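Local coordinates for glycoside hydrolase family 31 (Trueperella pyogenes, PDB 5I0F), which probably hydrolyses the glucosidic bonds of cycloalternan, a cyclic glucan, by a retaining mechanism that passes through a covalent glycosyl-enzyme intermediate, at residues 568-572 with 573-577; 592-595 with 596-599; 611-615 with 616-620. One frame throughout, in Å; residues are numbered along the deposited sequence.

Contact 1 (568-572 with 573-577)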
# COMPACT_ATOMS: atom_id res chain seq x y z
N PRO A 568 10.92 -18.39 -7.80
CA PRO A 568 12.13 -19.08 -7.36
C PRO A 568 13.00 -18.19 -6.47
O PRO A 568 12.92 -16.97 -6.58
CB PRO A 568 12.83 -19.40 -8.69
CG PRO A 568 11.71 -19.59 -9.64
CD PRO A 568 10.68 -18.57 -9.24
N VAL A 569 13.79 -18.78 -5.59
CA VAL A 569 14.68 -17.96 -4.74
C VAL A 569 15.54 -17.00 -5.61
O VAL A 569 15.90 -17.32 -6.74
CB VAL A 569 15.58 -18.80 -3.82
CG1 VAL A 569 14.73 -19.68 -2.89
CG2 VAL A 569 16.56 -19.65 -4.59
N PRO A 570 15.89 -15.81 -5.07
CA PRO A 570 16.76 -14.91 -5.79
C PRO A 570 18.10 -15.56 -6.07
O PRO A 570 18.56 -16.39 -5.29
CB PRO A 570 16.93 -13.74 -4.81
CG PRO A 570 16.64 -14.31 -3.48
CD PRO A 570 15.53 -15.27 -3.75
N GLU A 571 18.70 -15.21 -7.20
CA GLU A 571 20.08 -15.64 -7.52
C GLU A 571 21.01 -15.17 -6.40
O GLU A 571 20.72 -14.16 -5.73
CB GLU A 571 20.53 -15.07 -8.88
CG GLU A 571 20.95 -13.58 -8.88
CD GLU A 571 21.65 -13.12 -10.16
OE1 GLU A 571 21.28 -12.06 -10.72
OE2 GLU A 571 22.59 -13.82 -10.60
N ALA A 572 22.12 -15.87 -6.22
CA ALA A 572 22.98 -15.64 -5.04
C ALA A 572 23.42 -14.18 -4.95
O ALA A 572 23.41 -13.61 -3.88
CB ALA A 572 24.20 -16.57 -5.07
N GLU A 573 23.81 -13.60 -6.08
CA GLU A 573 24.36 -12.25 -6.10
C GLU A 573 23.34 -11.20 -5.65
O GLU A 573 23.68 -10.25 -4.94
CB GLU A 573 24.89 -11.91 -7.50
CG GLU A 573 25.71 -10.64 -7.53
CD GLU A 573 26.23 -10.29 -8.91
OE1 GLU A 573 27.04 -9.35 -9.00
OE2 GLU A 573 25.80 -10.91 -9.92
N LEU A 574 22.10 -11.38 -6.08
CA LEU A 574 21.02 -10.49 -5.67
C LEU A 574 20.75 -10.63 -4.19
O LEU A 574 20.60 -9.63 -3.49
CB LEU A 574 19.74 -10.76 -6.50
CG LEU A 574 18.49 -9.97 -6.08
CD1 LEU A 574 18.72 -8.46 -6.13
CD2 LEU A 574 17.35 -10.40 -6.98
N TYR A 575 20.69 -11.85 -3.70
CA TYR A 575 20.50 -12.07 -2.26
C TYR A 575 21.61 -11.36 -1.46
O TYR A 575 21.32 -10.64 -0.52
CB TYR A 575 20.45 -13.54 -1.91
CG TYR A 575 19.96 -13.83 -0.49
CD1 TYR A 575 18.60 -13.88 -0.19
CD2 TYR A 575 20.86 -14.08 0.53
CE1 TYR A 575 18.15 -14.18 1.09
CE2 TYR A 575 20.41 -14.39 1.82
CZ TYR A 575 19.06 -14.43 2.09
OH TYR A 575 18.64 -14.75 3.37
N ALA A 576 22.85 -11.53 -1.89
CA ALA A 576 23.97 -10.86 -1.23
C ALA A 576 23.86 -9.36 -1.20
O ALA A 576 24.05 -8.75 -0.14
CB ALA A 576 25.29 -11.26 -1.86
N ARG A 577 23.58 -8.74 -2.35
CA ARG A 577 23.52 -7.27 -2.41
C ARG A 577 22.32 -6.73 -1.64
O ARG A 577 22.42 -5.72 -0.95
CB ARG A 577 23.47 -6.76 -3.85
CG ARG A 577 24.67 -7.08 -4.73
CD ARG A 577 25.97 -6.66 -4.11
NE ARG A 577 27.07 -6.63 -5.07
CZ ARG A 577 28.34 -6.38 -4.77
NH1 ARG A 577 28.72 -6.14 -3.51
NH2 ARG A 577 29.25 -6.35 -5.75
O HOH W 1 24.27 -15.19 -8.51
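With CG of E571 set between its own backbone N and carbonyl carbon (chi1 78°), its side chain crosses that of L574 at about a right angle, and E571 CG lies 3.9 Å from L574 CB. Y575 holds its CG anti to N (chi1 -167°), which presents the ring edge to P570: proline CG lies near the ring plane, 3.9 Å from Y575 CD1. The other proline carbon in play, P570 CB, meets L574 CD2 at 4.0 Å. One proline thus touches two successive helix residues, L574 through CB and Y575 through CG. The arrangement illustrates how a helix begins. E571 is the N-cap, and its carbonyl oxygen receives Y575 N at 3.1 Å in a nearly straight bond, followed one residue on by A576 N to A572 O. A water bridges the glutamate to the first turn, donating to E571 OE2 and accepting from E573 N at 2.9 Å. E571 OE2 and E573 OE2 are 4.4 Å apart, a proximity that may raise the cost of charging both, but each carboxylate has a further partner, E571 OE1 with W537 NE1 and E573 OE1 with G686 N. The start of helix 572-583, which follows barrel strand 558-561, is flanked by helix 537-551 at L574 and by helices 606-613 and 617-646 at A572 and Y575.

Contact 2 (592-595 with 596-599); sequences SEFH and HHEL. With GLC (alpha-D-glucopyranose), chain B; GLC (alpha-D-glucopyranose), chain C.
The F594 ring carries the backbone of H596 over one face, with H596 N 3.5 Å above its centre, while O4 of the chain B glucose lies at its edge. Its own CE2 edge points to the face of the H596 imidazole, 3.5 Å from H596 ND1, in an edge-to-face pair whose planes meet at 51°. H597 brings its edge to the same phenyl group, CD2 being 4.0 Å from F594 CE1. The H595 ring is covered on one face by E598 CB in a CH-pi contact, 3.9 Å from the ring centroid, and at its edge ND1 lies 2.9 Å from a water that in turn donates to E598 O. Behind these rings the chain makes a beta turn close to type III', closed by E598 N to H595 O at 3.0 Å. Its two central residues, H596 and H597, have the positive phi values of that turn (55° and 48°), which turns the chain back so that both meet F594. Two bonds to the sugars come from this loop: F594 O accepts from O3 of the chain B glucose at 2.7 Å, and E593 OE2 from O2 of the chain C glucose at 2.8 Å. Y200 OH also bonds E593 OE2, S566 OG holds OE1, and E303 OE1 takes the backbone N-H of H595 and H597. This glycan-binding loop leaves the last barrel strand, 587-590, and leads to helix 606-613.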
# COMPACT_ATOMS: atom_id res chain seq x y z
N SER A 592 8.93 -15.02 2.28
CA SER A 592 8.62 -15.81 1.09
C SER A 592 7.12 -16.04 0.90
O SER A 592 6.37 -16.33 1.85
CB SER A 592 9.33 -17.16 1.12
OG SER A 592 8.98 -17.93 2.26
N GLU A 593 6.71 -15.95 -0.35
CA GLU A 593 5.32 -16.14 -0.73
C GLU A 593 4.91 -17.62 -0.69
O GLU A 593 5.72 -18.51 -0.93
CB GLU A 593 5.12 -15.59 -2.16
CG GLU A 593 3.68 -15.54 -2.64
CD GLU A 593 3.55 -14.87 -4.00
OE1 GLU A 593 4.38 -15.14 -4.88
OE2 GLU A 593 2.61 -14.07 -4.19
N PHE A 594 3.63 -17.85 -0.41
CA PHE A 594 2.97 -19.15 -0.50
C PHE A 594 3.23 -19.78 -1.86
O PHE A 594 3.17 -19.10 -2.88
CB PHE A 594 1.44 -18.98 -0.36
CG PHE A 594 0.68 -20.27 -0.28
CD1 PHE A 594 0.94 -21.21 0.72
CD2 PHE A 594 -0.36 -20.53 -1.18
CE1 PHE A 594 0.23 -22.40 0.80
CE2 PHE A 594 -1.09 -21.72 -1.10
CZ PHE A 594 -0.81 -22.65 -0.11
N HIS A 595 3.50 -21.08 -1.85
CA HIS A 595 3.84 -21.87 -3.05
C HIS A 595 3.20 -23.30 -2.97
O HIS A 595 3.72 -24.26 -3.57
CB HIS A 595 5.37 -21.90 -3.13
CG HIS A 595 5.93 -22.62 -4.31
ND1 HIS A 595 6.95 -23.55 -4.18
CD2 HIS A 595 5.65 -22.54 -5.63
CE1 HIS A 595 7.26 -24.01 -5.38
NE2 HIS A 595 6.48 -23.43 -6.27
N HIS A 596 2.08 -23.42 -2.25
CA HIS A 596 1.34 -24.68 -2.08
C HIS A 596 2.20 -25.83 -1.55
O HIS A 596 1.94 -27.00 -1.84
CB HIS A 596 0.65 -25.09 -3.42
CG HIS A 596 -0.38 -24.11 -3.88
ND1 HIS A 596 -1.71 -24.21 -3.51
CD2 HIS A 596 -0.29 -23.02 -4.67
CE1 HIS A 596 -2.39 -23.21 -4.05
NE2 HIS A 596 -1.55 -22.47 -4.75
N HIS A 597 3.23 -25.50 -0.76
CA HIS A 597 4.22 -26.45 -0.27
C HIS A 597 4.78 -27.37 -1.38
O HIS A 597 5.07 -28.53 -1.14
CB HIS A 597 3.63 -27.25 0.90
CG HIS A 597 3.34 -26.39 2.09
ND1 HIS A 597 4.03 -26.51 3.28
CD2 HIS A 597 2.48 -25.36 2.25
CE1 HIS A 597 3.58 -25.60 4.13
NE2 HIS A 597 2.65 -24.88 3.52
N GLU A 598 4.93 -26.81 -2.58
CA GLU A 598 5.52 -27.51 -3.71
C GLU A 598 7.03 -27.54 -3.58
O GLU A 598 7.62 -26.88 -2.72
CB GLU A 598 5.11 -26.85 -5.04
CG GLU A 598 3.65 -27.13 -5.38
CD GLU A 598 3.06 -26.20 -6.41
OE1 GLU A 598 3.80 -25.47 -7.11
OE2 GLU A 598 1.81 -26.24 -6.54
N LEU A 599 7.66 -28.34 -4.44
CA LEU A 599 9.10 -28.42 -4.48
C LEU A 599 9.63 -27.50 -5.58
O LEU A 599 8.93 -27.32 -6.58
CB LEU A 599 9.53 -29.85 -4.76
CG LEU A 599 9.05 -30.88 -3.73
CD1 LEU A 599 9.49 -32.28 -4.18
CD2 LEU A 599 9.59 -30.56 -2.34
C1 GLC B . -0.67 -16.00 -6.95
C2 GLC B . 0.66 -16.60 -6.49
C3 GLC B . 0.47 -17.40 -5.20
C4 GLC B . -0.20 -16.54 -4.12
C5 GLC B . -1.53 -16.00 -4.68
C6 GLC B . -2.35 -15.13 -3.73
O1 GLC B . -1.57 -17.05 -7.34
O2 GLC B . 1.18 -17.45 -7.52
O3 GLC B . 1.74 -17.87 -4.77
O4 GLC B . -0.45 -17.30 -2.94
O5 GLC B . -1.25 -15.25 -5.88
O6 GLC B . -1.56 -14.23 -2.92
C1 GLC C . -0.93 -13.17 -3.67
C2 GLC C . 0.04 -12.43 -2.75
C3 GLC C . -0.72 -11.60 -1.72
C4 GLC C . -1.65 -10.63 -2.43
C5 GLC C . -2.60 -11.46 -3.30
C6 GLC C . -3.61 -10.62 -4.06
O2 GLC C . 0.91 -13.38 -2.11
O3 GLC C . 0.22 -10.88 -0.90
O4 GLC C . -2.36 -9.82 -1.48
O5 GLC C . -1.86 -12.25 -4.25
O6 GLC C . -2.99 -9.88 -5.13
O HOH W 2 7.98 -24.18 -1.59

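Contact 3 (611-615 with 616-620)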
# COMPACT_ATOMS: atom_id res chain seq x y z
N GLU A 611 21.45 -23.28 -0.53
CA GLU A 611 21.21 -24.63 -1.07
C GLU A 611 20.75 -24.56 -2.53
O GLU A 611 21.33 -25.25 -3.39
CB GLU A 611 20.19 -25.39 -0.21
CG GLU A 611 19.63 -26.71 -0.78
CD GLU A 611 20.69 -27.78 -1.03
OE1 GLU A 611 21.69 -27.84 -0.27
OE2 GLU A 611 20.52 -28.58 -1.99
N GLN A 612 19.73 -23.75 -2.82
CA GLN A 612 19.13 -23.72 -4.16
C GLN A 612 20.06 -23.08 -5.18
O GLN A 612 20.03 -23.47 -6.34
CB GLN A 612 17.80 -22.97 -4.22
CG GLN A 612 16.68 -23.38 -3.27
CD GLN A 612 16.34 -24.84 -3.29
OE1 GLN A 612 16.52 -25.53 -4.28
NE2 GLN A 612 15.81 -25.32 -2.17
N THR A 613 20.90 -22.13 -4.76
CA THR A 613 21.84 -21.48 -5.67
C THR A 613 23.19 -22.15 -5.77
O THR A 613 23.99 -21.74 -6.58
CB THR A 613 22.07 -19.98 -5.31
OG1 THR A 613 22.65 -19.88 -4.00
CG2 THR A 613 20.78 -19.18 -5.38
N GLY A 614 23.45 -23.16 -4.95
CA GLY A 614 24.78 -23.75 -4.85
C GLY A 614 25.83 -22.78 -4.31
O GLY A 614 27.01 -22.99 -4.55
N CYS A 615 25.42 -21.72 -3.60
CA CYS A 615 26.36 -20.70 -3.14
C CYS A 615 26.49 -20.73 -1.63
O CYS A 615 25.81 -19.98 -0.91
CB CYS A 615 25.96 -19.30 -3.62
SG CYS A 615 27.15 -18.05 -3.12
N GLY A 616 27.36 -21.61 -1.17
CA GLY A 616 27.49 -21.89 0.26
C GLY A 616 27.93 -20.68 1.07
O GLY A 616 27.49 -20.53 2.19
N GLU A 617 28.75 -19.81 0.49
CA GLU A 617 29.19 -18.58 1.19
C GLU A 617 28.05 -17.60 1.62
O GLU A 617 28.28 -16.70 2.45
CB GLU A 617 30.28 -17.85 0.39
CG GLU A 617 29.81 -17.18 -0.89
CD GLU A 617 30.94 -16.91 -1.89
OE1 GLU A 617 32.07 -16.63 -1.46
OE2 GLU A 617 30.71 -16.99 -3.12
N LEU A 618 26.83 -17.76 1.09
CA LEU A 618 25.72 -16.91 1.53
C LEU A 618 25.41 -17.03 3.02
O LEU A 618 24.92 -16.07 3.62
CB LEU A 618 24.44 -17.19 0.74
CG LEU A 618 24.42 -16.81 -0.74
CD1 LEU A 618 23.02 -17.05 -1.27
CD2 LEU A 618 24.83 -15.35 -0.94
N ILE A 619 25.66 -18.20 3.62
CA ILE A 619 25.40 -18.35 5.07
C ILE A 619 26.42 -17.49 5.85
O ILE A 619 26.02 -16.72 6.72
CB ILE A 619 25.37 -19.82 5.54
CG1 ILE A 619 24.36 -20.64 4.71
CG2 ILE A 619 24.95 -19.89 7.00
CD1 ILE A 619 24.33 -22.11 5.05
N ASP A 620 27.70 -17.59 5.50
CA ASP A 620 28.75 -16.73 6.11
C ASP A 620 28.46 -15.25 5.88
O ASP A 620 28.65 -14.44 6.78
CB ASP A 620 30.15 -17.05 5.56
CG ASP A 620 30.81 -18.26 6.23
OD1 ASP A 620 30.30 -18.87 7.21
OD2 ASP A 620 31.92 -18.62 5.78
O HOH W 3 29.43 -23.51 -2.22
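From C615 to L618 the chain makes a beta turn close to type I that leads into the next helix, closed by L618 N to C615 O at 3.2 Å, just after a Schellman motif at G614 (phi 64°) has ended the preceding helix. The C615 thiol is the main side-chain bridge across this turn. Its SG stands anti to the backbone N (chi1 -177°), which brings it beside the side chains of E617 and L618, 3.6 Å from E617 CG and 3.8 Å from L618 CG. L618 reaches back in turn: CD1 approaches T613 OG1 at 3.9 Å, the two side chains crossing at about a right angle. That hydroxyl oxygen bonds mainly with V609 O inside its own helix and also accepts a weak bond from C615 N. On the backbone, a water accepts from G616 N at 3.0 Å and donates weakly to G614 O, spanning the bend. The result is a short connection between two helices, a worked case of one helix being stopped and the next started within a few residues. It joins helix 606-613 to the long helix 617-646, and T613, C615 and L618 all pack on A572 of helix 572-583.

All three contacts fall in the last part of the TIM-barrel domain, in chain order 1, 2, 3. Contact 1 opens the helix after barrel strand 558-561, contact 2 lies on the loop after strand 587-590, and contact 3 turns the chain between the two helices that follow. Contacts 1 and 3 have centres about 10 Å apart and touch, with A572 CB 3.6 Å from C615 CB and V569 CG2 3.6 Å from Q612 CB. Contact 2 stands apart, its centre about 18 Å from contact 1 and about 20 Å from contact 3. The general point is a division of labour: the loop meets sugar, while the helix ends pack together outside the barrel.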